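Local coordinates for protein beta-hexosaminidase Amuc_2018 (Akkermansia muciniphila, PDB 6JEB) that removes terminal N-acetylhexosamine units from glycans and chitobiose, acting as a zinc-containing glycoside hydrolase of family 20 through substrate-assisted catalysis, at residues A[172-177]-A[244-249]; A[196-201]-A[221-226]; A[202-207]-A[233-238]; A[263-266]-A[270-273]; A[272-277]-A[283-288]. One frame throughout, in Å; residues are numbered along the deposited sequence. Where two conformers were deposited one is given.

Interaction 1 (A[172-177]-A[244-249]); sequences ELVAYC and KDIFPS
The phenyl ring of Phe247 takes Ile246 CG2 on one face, the methyl standing 3.5 Å above the plane over the ring centre, while Val174 CG2 comes in obliquely, 3.6 Å from CD1 of Phe247. The proline ring of Pro248 meets the other branch of the same valine. Its CD is 3.4 Å from Val174 CG1, tighter than a usual carbon-carbon contact. Val174 supplies nearly all of the contact from 172-177. With CG1 anti to the backbone N (chi1 162°), its two methyls spread across the opposing chain, one to the aromatic ring and one to the proline. Val174 CG2 also lies 3.5 Å from Ile246 O, a carbonyl of the last helical residue before Phe247 turns out of helical backbone angles. No hydrogen bond crosses between 172-177 and 244-249; the valine meets side-chain carbons and one backbone carbonyl oxygen. Both segments are elements of the (beta/alpha)8 barrel that is the family 20 catalytic domain. The catalytic and zinc-binding residues lie elsewhere. Phe247 continues inward onto Val184 and Pro186 of strand 183-187 and Leu126 of strand 123-127. Helix 167-178 reaches the same two strands through Leu173 on Leu126 and Cys177 on Val184, and it also packs against helix 106-118, with Leu173 on Leu109 and Tyr176 on Val113.

Interaction 2 (A[196-201]-A[221-226]); sequences ALHAAY and SKELVC. With ZN (zinc ion), chain B.
His198, its ring stacked with Phe205, presents the edge of its imidazole to Glu223, whose OE1 lies near the ring plane, 3.0 Å from ND1 of His198 and equally 3.0 Å from its CE1. The carboxylate plane is turned 87° from the ring, and the glutamate reaches it by a bend at chi2 (-65°). Both side chains have stronger polar partners in Lys209: His198 NE2 pairs with the backbone N of Lys209, and Glu223 OE2 forms a salt bridge with its NZ. Cutting the glutamate back to an alanine would probably leave the Lys209 ammonium without its carboxylate and open a gap along the ND1 edge of the imidazole.

The segments belong to the long excursion between strand 183-187 and helix 230-246 of the barrel, which supplies two of the four zinc cysteines. One of them, Cys226, lies in 221-226, with SG 2.3 Å from the zinc ion. Upstream, an ST turn shapes the loop, Glu223 N donating to Ser221 OG over 3.2 Å. The other half of the contact is apolar: Leu197 CD2 touches Val225 CG1 at 3.9 Å, the two side chains crossing at about a right angle, and both also rest on Tyr236 of helix 230-246.

Interaction 3 (A[202-207]-A[233-238]); sequences PEFFCF and WKFYAS. With ZN (zinc ion), chain B.
Aromatic contact comes first: Phe204 drives one corner of its ring onto Phe235. Phe204 CE2 stands 3.5 Å above one face of the Phe235 ring, displaced toward the rim, and its closest atom there is CG of Phe235. The neighbouring CZ of Phe204 leans on CB of Phe235 at 3.8 Å. With centroids 5.0 Å apart and planes at 40°, the rings meet obliquely. They reach each other from different first torsions: Phe235 has CG anti to its backbone N (chi1 172°), whereas that of Phe204 is anti to the carbonyl carbon (chi1 -65°). The cluster extends further, with Tyr141 edge-to-face on Phe235, Tyr201 meeting the Phe204 ring, and Leu197 touching both phenylalanines.

Metal coordination is the second kind. Cys206 SG binds the zinc ion at 2.3 Å, completing with Cys226, Cys267 and Cys270 a four-cysteine site. The site sits in an elaboration of the catalytic barrel, and the Phe204-Phe235 pair joins the zinc-binding loop to barrel helix 230-246.

Hydrogen bonds within the loop are the third. Residues 202-204 form a 3-10 turn, in which Phe205 N donates to Pro202 O over 3.1 Å, and that same carbonyl oxygen lies in plane at the edge of the Phe205 ring. Phe204 is further tied by a backbone bond to Cys226, so the loop two residues before Cys206 is linked directly to the loop segment bearing another zinc ligand. Lys229 NZ bonds to the carbonyl oxygens of Glu203 and Phe205.

Interaction 4 (A[263-266]-A[270-273]); sequences LWEK and CREA. With ZN (zinc ion), chain B.
The backbones of Trp264 and Cys270 approach to 5.9 Å between CA atoms, and those of Glu265 and Arg271 to 6.5 Å, as the short helix 262-266 breaks and the chain resumes as helix 268-277. Cys270 is the second cysteine of the CxxC pair (with Cys267) that gives half of the four-cysteine zinc site, so the break lies at the metal-binding turn. Arg271 closes its surface side. Its NE donates to Glu265 O over 2.8 Å, with an N-H...O angle of 151°, striking a lone pair in the carbonyl plane. The Arg271 chain is extended from CG to NE, which carries the guanidinium back over helix 262-266. There Lys266 O lies 3.6 Å above one face of the group, and NH2 makes a long salt bridge of 3.6 Å with Glu265 OE2, the two planar groups turned 61° apart. Glu265 O has a second donor in Arg274; positive charge beside carbonyls at the C-terminal end of a helix would be expected to be stabilising. On the buried side Trp264 spends its NE1 on Val225 O, while Cys270 SG makes an oblique sulfur-aromatic contact with the five-membered ring of the indole. The sulfur lies 4.5 Å from that ring's centroid, 28° off the normal, and binds the zinc ion at 2.4 Å.

Interaction 5 (A[272-277]-A[283-288]); sequences EARTRA and QEQMKA
Arg274 and Gln285 make the tight part of this contact through a single bond: Arg274 NH1 donates to Gln285 OE1 over 2.9 Å with an N-H...O angle of 158°. The oxygen sits only 7° out of the guanidinium plane, and the donor lies in the plane of the carbonyl. Gln285 OE1 also fits against the aliphatic part of the arginine, 3.4 Å from its CD. A turn at chi3 (-57°) bends the arginine so that NH1 and CD both approach the same oxygen. The rest of the buried guanidinium is used too: NH1 also bonds Trp264 O, NH2 bonds Glu265 O, and NE pairs with the carboxylate of Glu282. A leucine in place of Arg274 would probably leave Glu282 without its counter-charge, and Gln285 OE1 and Trp264 O without this donor.

Toward solvent the segments separate. There a water donates to Ala277 O at 2.7 Å and only weakly to Glu284 OE1 at 3.3 Å; as Glu284 was deposited in two conformers, that bridge is doubtful.

The pair of residues ties helix 268-277 to the start of helix 282-299 across a short connection. Gln285 also lies on Trp264 of helix 262-266, with its NE2 3.3 Å from Cys270 SG, placing it in the second shell of the zinc site, and Met286 rests on the same tryptophan.

How the interactions relate
Interaction 1 stands apart, its centre 25 to 38 Å from those of the others, joining a helix to another's end and following loop by apolar contact. Interactions 2 to 5 cluster at the zinc end: 2, 3 and 4 each supply a cysteine, and the Gln285 side chain of 5 lies about 5 Å from the ion. Interactions 2, 3 and 5 are buried; 1 and 4 partly so, 4 with a charged arginine toward the surface. Helix 230-246 serves both 1 and 3, by its C-terminal end and its N-terminal half, and helix 268-277 serves 4 and 5. Chemistry shifts accordingly, from aromatic and aliphatic near the barrel helix to arginine-carbonyl and amide bonds among the short helices round the metal.

Interaction 1 (A[172-177]-A[244-249])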
# COMPACT_ATOMS: atom_id res chain seq x y z
N GLU A 172 -3.70 -13.66 12.12
CA GLU A 172 -3.50 -14.61 11.04
C GLU A 172 -2.89 -13.92 9.82
O GLU A 172 -1.92 -14.42 9.23
CB GLU A 172 -4.82 -15.29 10.65
CG GLU A 172 -4.64 -16.26 9.49
CD GLU A 172 -5.94 -16.66 8.81
OE1 GLU A 172 -6.91 -15.87 8.84
OE2 GLU A 172 -5.99 -17.77 8.25
N LEU A 173 -3.45 -12.77 9.44
CA LEU A 173 -2.94 -12.04 8.28
C LEU A 173 -1.48 -11.66 8.48
O LEU A 173 -0.67 -11.78 7.54
CB LEU A 173 -3.78 -10.78 8.06
CG LEU A 173 -3.33 -9.86 6.93
CD1 LEU A 173 -3.45 -10.55 5.57
CD2 LEU A 173 -4.13 -8.55 6.95
N VAL A 174 -1.12 -11.20 9.68
CA VAL A 174 0.27 -10.82 9.95
C VAL A 174 1.21 -12.01 9.74
O VAL A 174 2.27 -11.89 9.11
CB VAL A 174 0.40 -10.22 11.36
CG1 VAL A 174 1.85 -10.24 11.83
CG2 VAL A 174 -0.17 -8.82 11.40
N ALA A 175 0.83 -13.18 10.26
CA ALA A 175 1.68 -14.36 10.12
C ALA A 175 1.72 -14.83 8.67
O ALA A 175 2.78 -15.23 8.17
CB ALA A 175 1.18 -15.47 11.03
N TYR A 176 0.58 -14.77 7.99
CA TYR A 176 0.50 -15.15 6.59
C TYR A 176 1.41 -14.27 5.75
O TYR A 176 2.17 -14.76 4.90
CB TYR A 176 -0.96 -15.01 6.14
CG TYR A 176 -1.27 -15.63 4.81
CD1 TYR A 176 -1.12 -14.91 3.63
CD2 TYR A 176 -1.71 -16.94 4.73
CE1 TYR A 176 -1.39 -15.48 2.41
CE2 TYR A 176 -1.98 -17.53 3.51
CZ TYR A 176 -1.82 -16.79 2.36
OH TYR A 176 -2.09 -17.39 1.15
N CYS A 177 1.38 -12.96 6.00
CA CYS A 177 2.24 -12.03 5.28
C CYS A 177 3.71 -12.26 5.62
O CYS A 177 4.56 -12.23 4.72
CB CYS A 177 1.83 -10.59 5.59
SG CYS A 177 0.30 -10.13 4.75
N LYS A 244 -0.19 -2.45 18.73
CA LYS A 244 1.05 -3.00 19.27
C LYS A 244 0.96 -4.51 19.42
O LYS A 244 1.91 -5.24 19.12
CB LYS A 244 1.37 -2.33 20.61
CG LYS A 244 2.61 -2.86 21.31
CD LYS A 244 3.87 -2.48 20.58
CE LYS A 244 5.11 -2.96 21.34
NZ LYS A 244 6.38 -2.52 20.70
N ASP A 245 -0.19 -5.00 19.90
CA ASP A 245 -0.36 -6.43 20.07
C ASP A 245 -0.43 -7.16 18.73
O ASP A 245 0.12 -8.25 18.59
CB ASP A 245 -1.60 -6.71 20.92
CG ASP A 245 -1.70 -8.15 21.33
OD1 ASP A 245 -0.71 -8.68 21.86
OD2 ASP A 245 -2.78 -8.75 21.14
N ILE A 246 -1.10 -6.57 17.74
CA ILE A 246 -1.42 -7.27 16.50
C ILE A 246 -0.31 -7.16 15.48
O ILE A 246 0.02 -8.13 14.80
CB ILE A 246 -2.75 -6.75 15.93
CG1 ILE A 246 -3.91 -7.04 16.88
CG2 ILE A 246 -3.01 -7.37 14.54
CD1 ILE A 246 -5.17 -6.26 16.53
N PHE A 247 0.23 -5.95 15.30
CA PHE A 247 1.06 -5.64 14.14
C PHE A 247 2.50 -5.43 14.57
O PHE A 247 2.86 -4.33 15.00
CB PHE A 247 0.52 -4.40 13.43
CG PHE A 247 -0.85 -4.59 12.84
CD1 PHE A 247 -1.03 -5.32 11.67
CD2 PHE A 247 -1.97 -4.04 13.46
CE1 PHE A 247 -2.30 -5.51 11.13
CE2 PHE A 247 -3.25 -4.21 12.92
CZ PHE A 247 -3.41 -4.95 11.75
N PRO A 248 3.36 -6.45 14.43
CA PRO A 248 4.74 -6.32 14.91
C PRO A 248 5.61 -5.37 14.10
O PRO A 248 6.74 -5.12 14.51
CB PRO A 248 5.27 -7.76 14.83
CG PRO A 248 4.46 -8.38 13.74
CD PRO A 248 3.08 -7.79 13.88
N SER A 249 5.12 -4.84 12.97
CA SER A 249 5.92 -3.87 12.24
C SER A 249 6.22 -2.64 13.09
O SER A 249 7.25 -1.97 12.89
CB SER A 249 5.21 -3.44 10.95
OG SER A 249 4.02 -2.73 11.24

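Interaction 2 (A[196-201]-A[221-226])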
# COMPACT_ATOMS: atom_id res chain seq x y z
N ALA A 196 -17.24 7.68 9.95
CA ALA A 196 -17.69 6.46 10.62
C ALA A 196 -17.45 6.54 12.12
O ALA A 196 -18.33 6.18 12.92
CB ALA A 196 -17.01 5.23 10.00
N LEU A 197 -16.29 7.06 12.53
CA LEU A 197 -16.02 7.26 13.94
C LEU A 197 -17.01 8.25 14.56
O LEU A 197 -17.46 8.06 15.70
CB LEU A 197 -14.57 7.73 14.14
CG LEU A 197 -14.10 7.93 15.58
CD1 LEU A 197 -14.20 6.64 16.39
CD2 LEU A 197 -12.68 8.50 15.62
N HIS A 198 -17.38 9.30 13.81
CA HIS A 198 -18.35 10.27 14.32
C HIS A 198 -19.72 9.63 14.50
O HIS A 198 -20.42 9.91 15.48
CB HIS A 198 -18.42 11.49 13.39
CG HIS A 198 -19.15 12.66 13.97
ND1 HIS A 198 -18.66 13.95 13.88
CD2 HIS A 198 -20.33 12.75 14.64
CE1 HIS A 198 -19.50 14.78 14.48
NE2 HIS A 198 -20.52 14.08 14.95
N ALA A 199 -20.13 8.76 13.57
CA ALA A 199 -21.40 8.07 13.72
C ALA A 199 -21.45 7.28 15.02
O ALA A 199 -22.49 7.25 15.70
CB ALA A 199 -21.64 7.16 12.52
N ALA A 200 -20.33 6.66 15.40
CA ALA A 200 -20.28 5.85 16.61
C ALA A 200 -20.07 6.70 17.86
O ALA A 200 -20.73 6.48 18.88
CB ALA A 200 -19.17 4.81 16.50
N TYR A 201 -19.13 7.64 17.80
CA TYR A 201 -18.67 8.40 18.97
C TYR A 201 -18.65 9.89 18.63
O TYR A 201 -17.59 10.50 18.50
CB TYR A 201 -17.30 7.91 19.44
CG TYR A 201 -17.37 6.51 20.01
CD1 TYR A 201 -17.94 6.27 21.25
CD2 TYR A 201 -16.89 5.41 19.28
CE1 TYR A 201 -18.05 5.00 21.77
CE2 TYR A 201 -16.99 4.12 19.80
CZ TYR A 201 -17.56 3.93 21.05
OH TYR A 201 -17.67 2.66 21.56
N SER A 221 -15.36 14.90 4.02
CA SER A 221 -15.95 15.21 5.32
C SER A 221 -15.08 16.23 6.04
O SER A 221 -13.85 16.13 6.02
CB SER A 221 -16.04 13.94 6.16
OG SER A 221 -16.39 14.26 7.50
N LYS A 222 -15.72 17.22 6.67
CA LYS A 222 -15.02 18.22 7.46
C LYS A 222 -14.89 17.83 8.92
O LYS A 222 -14.34 18.62 9.71
CB LYS A 222 -15.74 19.57 7.37
CG LYS A 222 -15.86 20.14 5.96
CD LYS A 222 -16.66 21.44 5.96
CE LYS A 222 -16.74 22.04 4.56
NZ LYS A 222 -17.54 23.30 4.53
N GLU A 223 -15.36 16.65 9.32
CA GLU A 223 -15.42 16.26 10.72
C GLU A 223 -14.04 15.83 11.21
O GLU A 223 -13.54 14.77 10.84
CB GLU A 223 -16.42 15.13 10.90
CG GLU A 223 -17.85 15.53 10.61
CD GLU A 223 -18.38 16.56 11.58
OE1 GLU A 223 -17.87 16.62 12.72
OE2 GLU A 223 -19.30 17.32 11.21
N LEU A 224 -13.42 16.64 12.07
CA LEU A 224 -12.14 16.31 12.67
C LEU A 224 -12.33 15.98 14.14
O LEU A 224 -13.11 16.65 14.84
CB LEU A 224 -11.15 17.49 12.55
CG LEU A 224 -10.91 18.09 11.16
CD1 LEU A 224 -9.73 19.05 11.20
CD2 LEU A 224 -10.66 17.01 10.12
N VAL A 225 -11.62 14.96 14.63
CA VAL A 225 -11.60 14.73 16.07
C VAL A 225 -11.08 15.99 16.77
O VAL A 225 -10.26 16.74 16.23
CB VAL A 225 -10.79 13.49 16.47
CG1 VAL A 225 -11.50 12.22 16.03
CG2 VAL A 225 -9.36 13.57 15.91
N CYS A 226 -11.60 16.25 17.97
CA CYS A 226 -11.23 17.45 18.70
C CYS A 226 -10.05 17.15 19.61
O CYS A 226 -10.19 16.36 20.56
CB CYS A 226 -12.41 17.95 19.53
SG CYS A 226 -11.99 19.47 20.44
ZN ZN B . -12.32 21.14 18.84

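Interaction 3 (A[202-207]-A[233-238])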
# COMPACT_ATOMS: atom_id res chain seq x y z
N PRO A 202 -19.83 10.50 18.48
CA PRO A 202 -19.87 11.93 18.17
C PRO A 202 -19.18 12.78 19.21
O PRO A 202 -18.68 13.87 18.89
CB PRO A 202 -21.38 12.23 18.10
CG PRO A 202 -22.01 11.15 18.94
CD PRO A 202 -21.18 9.93 18.68
N GLU A 203 -19.11 12.30 20.45
CA GLU A 203 -18.46 13.03 21.53
C GLU A 203 -16.96 13.23 21.30
O GLU A 203 -16.35 14.02 22.03
CB GLU A 203 -18.69 12.32 22.87
CG GLU A 203 -18.13 10.89 22.95
CD GLU A 203 -19.17 9.81 22.69
OE1 GLU A 203 -20.01 10.00 21.79
OE2 GLU A 203 -19.16 8.77 23.40
N PHE A 204 -16.35 12.56 20.32
CA PHE A 204 -14.94 12.77 20.03
C PHE A 204 -14.69 14.00 19.15
O PHE A 204 -13.53 14.31 18.87
CB PHE A 204 -14.33 11.56 19.30
CG PHE A 204 -14.29 10.29 20.11
CD1 PHE A 204 -14.61 10.26 21.47
CD2 PHE A 204 -13.90 9.10 19.50
CE1 PHE A 204 -14.55 9.05 22.19
CE2 PHE A 204 -13.84 7.89 20.20
CZ PHE A 204 -14.17 7.87 21.55
N PHE A 205 -15.74 14.71 18.73
CA PHE A 205 -15.63 15.72 17.69
C PHE A 205 -16.00 17.10 18.22
O PHE A 205 -16.73 17.23 19.21
CB PHE A 205 -16.50 15.33 16.48
CG PHE A 205 -16.00 14.09 15.79
CD1 PHE A 205 -16.24 12.84 16.34
CD2 PHE A 205 -15.24 14.19 14.65
CE1 PHE A 205 -15.72 11.69 15.74
CE2 PHE A 205 -14.73 13.06 14.02
CZ PHE A 205 -14.97 11.80 14.56
N CYS A 206 -15.49 18.13 17.54
CA CYS A 206 -15.73 19.51 17.98
C CYS A 206 -17.22 19.83 18.00
O CYS A 206 -17.69 20.55 18.89
CB CYS A 206 -15.01 20.48 17.04
SG CYS A 206 -13.23 20.23 16.88
N PHE A 207 -17.96 19.34 17.01
CA PHE A 207 -19.39 19.63 16.86
C PHE A 207 -20.12 18.29 16.79
O PHE A 207 -20.44 17.80 15.70
CB PHE A 207 -19.64 20.52 15.64
CG PHE A 207 -19.03 21.89 15.77
CD1 PHE A 207 -19.72 22.91 16.43
CD2 PHE A 207 -17.76 22.15 15.28
CE1 PHE A 207 -19.16 24.16 16.58
CE2 PHE A 207 -17.19 23.42 15.41
CZ PHE A 207 -17.90 24.42 16.06
N TRP A 233 -7.90 11.09 23.33
CA TRP A 233 -6.57 10.55 23.60
C TRP A 233 -6.64 9.19 24.28
O TRP A 233 -5.81 8.32 24.01
CB TRP A 233 -5.75 11.57 24.39
CG TRP A 233 -5.62 12.81 23.59
CD1 TRP A 233 -6.23 14.01 23.81
CD2 TRP A 233 -4.90 12.95 22.36
NE1 TRP A 233 -5.91 14.89 22.81
CE2 TRP A 233 -5.09 14.26 21.90
CE3 TRP A 233 -4.10 12.08 21.60
CZ2 TRP A 233 -4.51 14.75 20.73
CZ3 TRP A 233 -3.52 12.56 20.44
CH2 TRP A 233 -3.72 13.88 20.01
N LYS A 234 -7.63 8.98 25.16
CA LYS A 234 -7.82 7.65 25.72
C LYS A 234 -8.18 6.65 24.63
O LYS A 234 -7.69 5.51 24.63
CB LYS A 234 -8.90 7.67 26.80
CG LYS A 234 -9.05 6.35 27.54
CD LYS A 234 -9.93 6.49 28.76
CE LYS A 234 -10.05 5.17 29.51
NZ LYS A 234 -11.11 5.21 30.56
N PHE A 235 -9.02 7.07 23.67
CA PHE A 235 -9.40 6.19 22.58
C PHE A 235 -8.20 5.82 21.73
O PHE A 235 -7.94 4.63 21.48
CB PHE A 235 -10.47 6.88 21.71
CG PHE A 235 -10.80 6.13 20.45
CD1 PHE A 235 -11.46 4.91 20.50
CD2 PHE A 235 -10.47 6.66 19.21
CE1 PHE A 235 -11.78 4.22 19.34
CE2 PHE A 235 -10.79 5.98 18.03
CZ PHE A 235 -11.44 4.76 18.10
N TYR A 236 -7.43 6.81 21.27
CA TYR A 236 -6.31 6.47 20.40
C TYR A 236 -5.23 5.69 21.14
O TYR A 236 -4.57 4.84 20.53
CB TYR A 236 -5.75 7.72 19.71
CG TYR A 236 -6.64 8.20 18.58
CD1 TYR A 236 -7.07 7.33 17.58
CD2 TYR A 236 -7.04 9.52 18.51
CE1 TYR A 236 -7.88 7.78 16.55
CE2 TYR A 236 -7.85 9.97 17.49
CZ TYR A 236 -8.26 9.10 16.50
OH TYR A 236 -9.06 9.54 15.48
N ALA A 237 -5.04 5.93 22.44
CA ALA A 237 -4.12 5.08 23.20
C ALA A 237 -4.58 3.63 23.18
O ALA A 237 -3.77 2.72 23.02
CB ALA A 237 -3.97 5.59 24.64
N SER A 238 -5.90 3.41 23.31
CA SER A 238 -6.42 2.04 23.24
C SER A 238 -6.25 1.46 21.85
O SER A 238 -5.89 0.28 21.71
CB SER A 238 -7.90 2.02 23.62
OG SER A 238 -8.09 2.49 24.94
ZN ZN B . -12.32 21.14 18.84

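Interaction 4 (A[263-266]-A[270-273])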
# COMPACT_ATOMS: atom_id res chain seq x y z
N LEU A 263 -13.61 23.34 10.95
CA LEU A 263 -14.30 23.08 12.21
C LEU A 263 -13.39 23.27 13.42
O LEU A 263 -13.87 23.67 14.48
CB LEU A 263 -14.97 21.71 12.21
CG LEU A 263 -16.10 21.54 11.18
CD1 LEU A 263 -16.86 20.23 11.39
CD2 LEU A 263 -17.05 22.73 11.21
N TRP A 264 -12.09 22.98 13.29
CA TRP A 264 -11.15 23.35 14.34
C TRP A 264 -11.12 24.85 14.55
O TRP A 264 -11.07 25.33 15.70
CB TRP A 264 -9.74 22.86 14.00
CG TRP A 264 -9.46 21.43 14.32
CD1 TRP A 264 -10.34 20.51 14.85
CD2 TRP A 264 -8.21 20.75 14.18
NE1 TRP A 264 -9.70 19.30 15.01
CE2 TRP A 264 -8.40 19.42 14.61
CE3 TRP A 264 -6.94 21.14 13.72
CZ2 TRP A 264 -7.36 18.48 14.61
CZ3 TRP A 264 -5.92 20.21 13.71
CH2 TRP A 264 -6.14 18.89 14.15
N GLU A 265 -11.14 25.63 13.46
CA GLU A 265 -11.13 27.08 13.60
C GLU A 265 -12.34 27.56 14.40
O GLU A 265 -12.22 28.45 15.24
CB GLU A 265 -11.10 27.75 12.22
CG GLU A 265 -10.79 29.25 12.28
CD GLU A 265 -11.98 30.10 12.70
OE1 GLU A 265 -13.12 29.74 12.33
OE2 GLU A 265 -11.78 31.11 13.40
N LYS A 266 -13.51 26.96 14.15
CA LYS A 266 -14.76 27.39 14.77
C LYS A 266 -14.99 26.79 16.15
O LYS A 266 -15.78 27.36 16.92
CB LYS A 266 -15.95 27.01 13.89
CG LYS A 266 -16.02 27.78 12.59
CD LYS A 266 -17.18 27.32 11.74
CE LYS A 266 -17.23 28.12 10.44
NZ LYS A 266 -18.33 27.67 9.54
N CYS A 270 -11.27 24.37 20.76
CA CYS A 270 -10.01 24.55 20.05
C CYS A 270 -9.59 26.02 19.99
O CYS A 270 -8.39 26.32 20.03
CB CYS A 270 -10.09 23.95 18.65
SG CYS A 270 -10.17 22.14 18.62
N ARG A 271 -10.55 26.94 19.88
CA ARG A 271 -10.20 28.36 19.86
C ARG A 271 -9.40 28.76 21.10
O ARG A 271 -8.36 29.41 20.99
CB ARG A 271 -11.45 29.22 19.73
CG ARG A 271 -11.98 29.27 18.33
CD ARG A 271 -13.29 30.01 18.26
NE ARG A 271 -13.63 30.28 16.87
CZ ARG A 271 -14.69 30.97 16.47
NH1 ARG A 271 -15.53 31.48 17.36
NH2 ARG A 271 -14.89 31.15 15.17
N GLU A 272 -9.89 28.38 22.28
CA GLU A 272 -9.19 28.76 23.50
C GLU A 272 -7.92 27.94 23.71
O GLU A 272 -6.95 28.45 24.29
CB GLU A 272 -10.10 28.63 24.72
CG GLU A 272 -10.98 29.83 24.94
CD GLU A 272 -10.18 31.12 25.12
OE1 GLU A 272 -9.32 31.19 26.01
OE2 GLU A 272 -10.42 32.06 24.34
N ALA A 273 -7.90 26.68 23.26
CA ALA A 273 -6.67 25.91 23.34
C ALA A 273 -5.57 26.56 22.50
O ALA A 273 -4.41 26.61 22.93
CB ALA A 273 -6.91 24.48 22.90
ZN ZN B . -12.32 21.14 18.84

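Interaction 5 (A[272-277]-A[283-288])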
# COMPACT_ATOMS: atom_id res chain seq x y z
N GLU A 272 -9.89 28.38 22.28
CA GLU A 272 -9.19 28.76 23.50
C GLU A 272 -7.92 27.94 23.71
O GLU A 272 -6.95 28.45 24.29
CB GLU A 272 -10.10 28.63 24.72
CG GLU A 272 -10.98 29.83 24.94
CD GLU A 272 -10.18 31.12 25.12
OE1 GLU A 272 -9.32 31.19 26.01
OE2 GLU A 272 -10.42 32.06 24.34
N ALA A 273 -7.90 26.68 23.26
CA ALA A 273 -6.67 25.91 23.34
C ALA A 273 -5.57 26.56 22.50
O ALA A 273 -4.41 26.61 22.93
CB ALA A 273 -6.91 24.48 22.90
N ARG A 274 -5.93 27.06 21.32
CA ARG A 274 -4.94 27.77 20.50
C ARG A 274 -4.46 29.03 21.20
O ARG A 274 -3.27 29.36 21.16
CB ARG A 274 -5.50 28.10 19.12
CG ARG A 274 -5.62 26.89 18.21
CD ARG A 274 -5.89 27.31 16.77
NE ARG A 274 -7.08 28.14 16.64
CZ ARG A 274 -8.31 27.67 16.48
NH1 ARG A 274 -8.53 26.35 16.44
NH2 ARG A 274 -9.34 28.50 16.36
N THR A 275 -5.38 29.77 21.84
CA THR A 275 -4.97 30.96 22.58
C THR A 275 -3.99 30.60 23.70
O THR A 275 -2.97 31.27 23.87
CB THR A 275 -6.21 31.68 23.12
OG1 THR A 275 -7.04 32.10 22.03
CG2 THR A 275 -5.81 32.89 23.95
N ARG A 276 -4.27 29.52 24.43
CA ARG A 276 -3.38 29.09 25.52
C ARG A 276 -2.01 28.68 24.99
O ARG A 276 -0.99 28.95 25.63
CB ARG A 276 -4.00 27.93 26.29
CG ARG A 276 -5.23 28.29 27.10
CD ARG A 276 -5.58 27.17 28.09
NE ARG A 276 -6.01 25.92 27.45
CZ ARG A 276 -7.26 25.69 27.06
NH1 ARG A 276 -8.19 26.62 27.21
NH2 ARG A 276 -7.58 24.52 26.50
N ALA A 277 -1.97 27.99 23.85
CA ALA A 277 -0.73 27.50 23.28
C ALA A 277 -0.02 28.53 22.40
O ALA A 277 1.05 28.23 21.87
CB ALA A 277 -0.98 26.22 22.48
N GLN A 283 -2.75 25.09 11.15
CA GLN A 283 -1.62 24.25 10.78
C GLN A 283 -0.70 24.02 11.96
O GLN A 283 -0.17 22.92 12.14
CB GLN A 283 -0.87 24.83 9.58
CG GLN A 283 -1.64 24.75 8.27
CD GLN A 283 -1.94 23.32 7.86
OE1 GLN A 283 -1.04 22.58 7.46
NE2 GLN A 283 -3.21 22.92 7.95
N GLU A 284 -0.49 25.05 12.79
CA GLU A 284 0.22 24.84 14.05
C GLU A 284 -0.53 23.85 14.93
O GLU A 284 0.07 23.01 15.60
CB GLU A 284 0.38 26.16 14.80
CG GLU A 284 1.57 26.99 14.40
CD GLU A 284 1.82 28.12 15.38
OE1 GLU A 284 2.37 27.85 16.48
OE2 GLU A 284 1.44 29.26 15.08
N GLN A 285 -1.86 23.94 14.94
CA GLN A 285 -2.65 22.99 15.71
C GLN A 285 -2.48 21.58 15.16
O GLN A 285 -2.35 20.61 15.92
CB GLN A 285 -4.12 23.39 15.69
CG GLN A 285 -4.95 22.57 16.66
CD GLN A 285 -6.41 22.98 16.69
OE1 GLN A 285 -6.76 24.10 16.31
NE2 GLN A 285 -7.26 22.07 17.15
N MET A 286 -2.46 21.44 13.82
CA MET A 286 -2.25 20.13 13.20
C MET A 286 -0.89 19.57 13.57
O MET A 286 -0.76 18.37 13.87
CB MET A 286 -2.40 20.25 11.68
CG MET A 286 -2.37 18.92 10.92
SD MET A 286 -3.87 17.92 11.12
CE MET A 286 -5.11 18.96 10.34
N LYS A 287 0.15 20.40 13.53
CA LYS A 287 1.48 19.95 13.92
C LYS A 287 1.48 19.42 15.36
O LYS A 287 2.04 18.36 15.64
CB LYS A 287 2.49 21.08 13.76
CG LYS A 287 3.92 20.71 14.13
CD LYS A 287 4.84 21.91 13.98
CE LYS A 287 6.29 21.53 14.26
NZ LYS A 287 6.81 20.55 13.25
N ALA A 288 0.84 20.15 16.27
CA ALA A 288 0.80 19.73 17.67
C ALA A 288 -0.02 18.45 17.83
O ALA A 288 0.32 17.59 18.65
CB ALA A 288 0.20 20.84 18.53
O HOH W 1 2.46 27.26 19.72